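Local structure of endoglucanase CEL5A (Eubacterium cellulosolvens, 4AFD) at residues A62-G67 / D104-G109. The protein binds beta-glucan chains such as cellotetraose and, probably, xyloglucan as a non-catalytic carbohydrate-binding module, and so probably helps a family 5 endoglucanase hold its substrate. Residues are numbered along the deposited sequence; the frame is centred on the assembly and turned at random.
Sequences ARWEHG and DLDYIG. With BGC (beta-D-glucopyranose), chain B.
A classic beta bulge joins the end of strand 57-63 to the start of strand 107-112 in the antiparallel sheet that carries the glycan-binding face of this family 65 module. Two residues, Asp106 and Tyr107, stand opposite the single Ala62: Ala62 O accepts from Asp106 N (2.9 Å) and, weakly, from Tyr107 N, while Ala62 N returns a bond to Tyr107 O. The carboxylate of the bulge residue Asp106 ties down the loop that follows strand 57-63. Its OD2 grips two donors, Trp64 N on the anti side at 2.8 Å and, through its syn lone pair, His66 NE2 at 2.7 Å, with the imidazole meeting it edge-on. The Trp64 indole lies sandwiched: Asp106 CB makes a CH-pi contact under the five-membered ring, 3.7 Å from its centroid, and a glucose ring covers the opposite face. Tyr107 CB touches Trp64 CZ2 obliquely at 3.6 Å, and the Tyr107 hydroxyl is hydrogen-bonded to Glu30. Farther out, Tyr97 holds Asp104 OD1 and Pro70 O accepts from Arg63 NH2. Extended through chi2 and bent at chi3 (70°), Arg63 turns NH1 to Asp104 OD2, a 2.9 Å salt bridge near the guanidinium plane that reaches the carboxylate from above its plane.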
loop_
_atom_site.group_PDB
_atom_site.type_symbol
_atom_site.label_atom_id
_atom_site.label_comp_id
_atom_site.label_asym_id
_atom_site.label_seq_id
_atom_site.Cartn_x
_atom_site.Cartn_y
_atom_site.Cartn_z
ATOM N N ALA A 62 7.593 -3.784 -1.848
ATOM C CA ALA A 62 8.948 -4.142 -1.458
ATOM C C ALA A 62 9.350 -5.414 -2.127
ATOM O O ALA A 62 8.513 -6.354 -2.384
ATOM C CB ALA A 62 9.114 -4.178 0.053
ATOM N N ARG A 63 10.653 -5.541 -2.413
ATOM C CA ARG A 63 11.321 -6.786 -2.856
ATOM C C ARG A 63 12.410 -7.052 -1.893
ATOM O O ARG A 63 13.255 -6.133 -1.651
ATOM C CB ARG A 63 11.869 -6.606 -4.247
ATOM C CG ARG A 63 12.559 -7.868 -4.789
ATOM C CD ARG A 63 13.188 -7.653 -6.149
ATOM N NE ARG A 63 14.382 -6.761 -6.023
ATOM C CZ ARG A 63 14.988 -6.237 -7.081
ATOM N NH1 ARG A 63 14.480 -6.277 -8.293
ATOM N NH2 ARG A 63 16.099 -5.544 -6.883
ATOM N N TRP A 64 12.501 -8.199 -1.265
ATOM C CA TRP A 64 13.641 -8.496 -0.358
ATOM C C TRP A 64 14.890 -8.740 -1.153
ATOM O O TRP A 64 14.841 -9.178 -2.272
ATOM C CB TRP A 64 13.272 -9.728 0.543
ATOM C CG TRP A 64 11.880 -9.641 1.117
ATOM C CD1 TRP A 64 10.954 -10.699 1.204
ATOM C CD2 TRP A 64 11.255 -8.536 1.790
ATOM N NE1 TRP A 64 9.836 -10.248 1.850
ATOM C CE2 TRP A 64 9.924 -8.976 2.211
ATOM C CE3 TRP A 64 11.601 -7.194 2.047
ATOM C CZ2 TRP A 64 9.023 -8.099 2.837
ATOM C CZ3 TRP A 64 10.618 -6.374 2.754
ATOM C CH2 TRP A 64 9.403 -6.823 3.111
ATOM N N GLU A 65 16.026 -8.459 -0.525
ATOM C CA GLU A 65 17.318 -8.746 -1.172
ATOM C C GLU A 65 17.392 -10.260 -1.498
ATOM O O GLU A 65 16.993 -11.125 -0.719
ATOM C CB GLU A 65 18.479 -8.297 -0.235
ATOM C CG GLU A 65 19.844 -8.412 -0.898
ATOM C CD GLU A 65 20.934 -7.863 -0.009
ATOM O OE1 GLU A 65 20.730 -6.944 0.832
ATOM O OE2 GLU A 65 22.097 -8.360 -0.200
ATOM N N HIS A 66 17.896 -10.561 -2.649
ATOM C CA HIS A 66 18.049 -11.991 -3.092
ATOM C C HIS A 66 19.300 -11.962 -3.962
ATOM O O HIS A 66 19.326 -11.325 -5.052
ATOM C CB HIS A 66 16.833 -12.495 -3.918
ATOM C CG HIS A 66 15.380 -12.270 -3.335
ATOM N ND1 HIS A 66 14.831 -12.989 -2.279
ATOM C CD2 HIS A 66 14.326 -11.464 -3.852
ATOM C CE1 HIS A 66 13.516 -12.517 -2.046
ATOM N NE2 HIS A 66 13.219 -11.573 -3.014
ATOM N N GLY A 67 20.363 -12.718 -3.622
ATOM C CA GLY A 67 21.565 -12.743 -4.494
ATOM C C GLY A 67 22.168 -11.354 -4.690
ATOM O O GLY A 67 22.295 -10.589 -3.717
ATOM N N ASP A 104 8.820 -9.931 -9.421
ATOM C CA ASP A 104 9.642 -10.244 -8.251
ATOM C C ASP A 104 9.092 -9.516 -7.020
ATOM O O ASP A 104 9.872 -9.424 -6.002
ATOM C CB ASP A 104 11.113 -9.883 -8.537
ATOM C CG ASP A 104 11.250 -8.392 -8.981
ATOM O OD1 ASP A 104 10.281 -7.597 -8.934
ATOM O OD2 ASP A 104 12.396 -8.038 -9.378
ATOM N N LEU A 105 7.891 -9.060 -7.005
ATOM C CA LEU A 105 7.318 -8.299 -5.852
ATOM C C LEU A 105 7.081 -9.165 -4.646
ATOM O O LEU A 105 6.242 -10.141 -4.762
ATOM C CB LEU A 105 6.059 -7.641 -6.325
ATOM C CG LEU A 105 5.328 -6.763 -5.280
ATOM C CD1 LEU A 105 6.154 -5.549 -4.792
ATOM C CD2 LEU A 105 3.997 -6.325 -5.786
ATOM N N ASP A 106 7.691 -8.909 -3.507
ATOM C CA ASP A 106 7.475 -9.709 -2.287
ATOM C C ASP A 106 6.400 -9.234 -1.396
ATOM O O ASP A 106 5.831 -10.036 -0.604
ATOM C CB ASP A 106 8.801 -9.817 -1.500
ATOM C CG ASP A 106 9.781 -10.629 -2.138
ATOM O OD1 ASP A 106 9.474 -11.829 -2.513
ATOM O OD2 ASP A 106 10.949 -10.262 -2.406
ATOM N N TYR A 107 6.071 -7.950 -1.379
ATOM C CA TYR A 107 5.261 -7.363 -0.283
ATOM C C TYR A 107 4.523 -6.110 -0.718
ATOM O O TYR A 107 5.159 -5.232 -1.395
ATOM C CB TYR A 107 6.255 -7.002 0.891
ATOM C CG TYR A 107 5.619 -6.332 2.048
ATOM C CD1 TYR A 107 4.884 -7.048 2.995
ATOM C CD2 TYR A 107 5.766 -4.959 2.249
ATOM C CE1 TYR A 107 4.332 -6.442 4.058
ATOM C CE2 TYR A 107 5.215 -4.332 3.333
ATOM C CZ TYR A 107 4.493 -5.056 4.241
ATOM O OH TYR A 107 3.951 -4.410 5.322
ATOM N N ILE A 108 3.287 -5.980 -0.328
ATOM C CA ILE A 108 2.503 -4.761 -0.443
ATOM C C ILE A 108 1.973 -4.448 0.905
ATOM O O ILE A 108 1.385 -5.328 1.588
ATOM C CB ILE A 108 1.327 -4.958 -1.435
ATOM C CG1 ILE A 108 1.869 -5.278 -2.852
ATOM C CG2 ILE A 108 0.419 -3.724 -1.434
ATOM C CD1 ILE A 108 0.756 -5.770 -3.781
ATOM N N GLY A 109 2.202 -3.225 1.458
ATOM C CA GLY A 109 1.679 -2.868 2.779
ATOM C C GLY A 109 1.114 -1.478 2.811
ATOM O O GLY A 109 1.679 -0.549 2.137
HETATM C C2 BGC B . 10.587 -8.814 6.066
HETATM C C3 BGC B . 11.088 -10.277 6.035
HETATM C C4 BGC B . 12.221 -10.360 4.994
HETATM C C5 BGC B . 13.359 -9.415 5.580
HETATM C C6 BGC B . 14.767 -9.392 4.858
HETATM C C1 BGC B . 11.803 -7.847 6.355
HETATM O O2 BGC B . 9.646 -8.714 7.110
HETATM O O3 BGC B . 10.084 -11.143 5.607
HETATM O O4 BGC B . 12.697 -11.682 4.897
HETATM O O5 BGC B . 12.871 -8.102 5.440
HETATM O O6 BGC B . 14.802 -10.370 3.843
#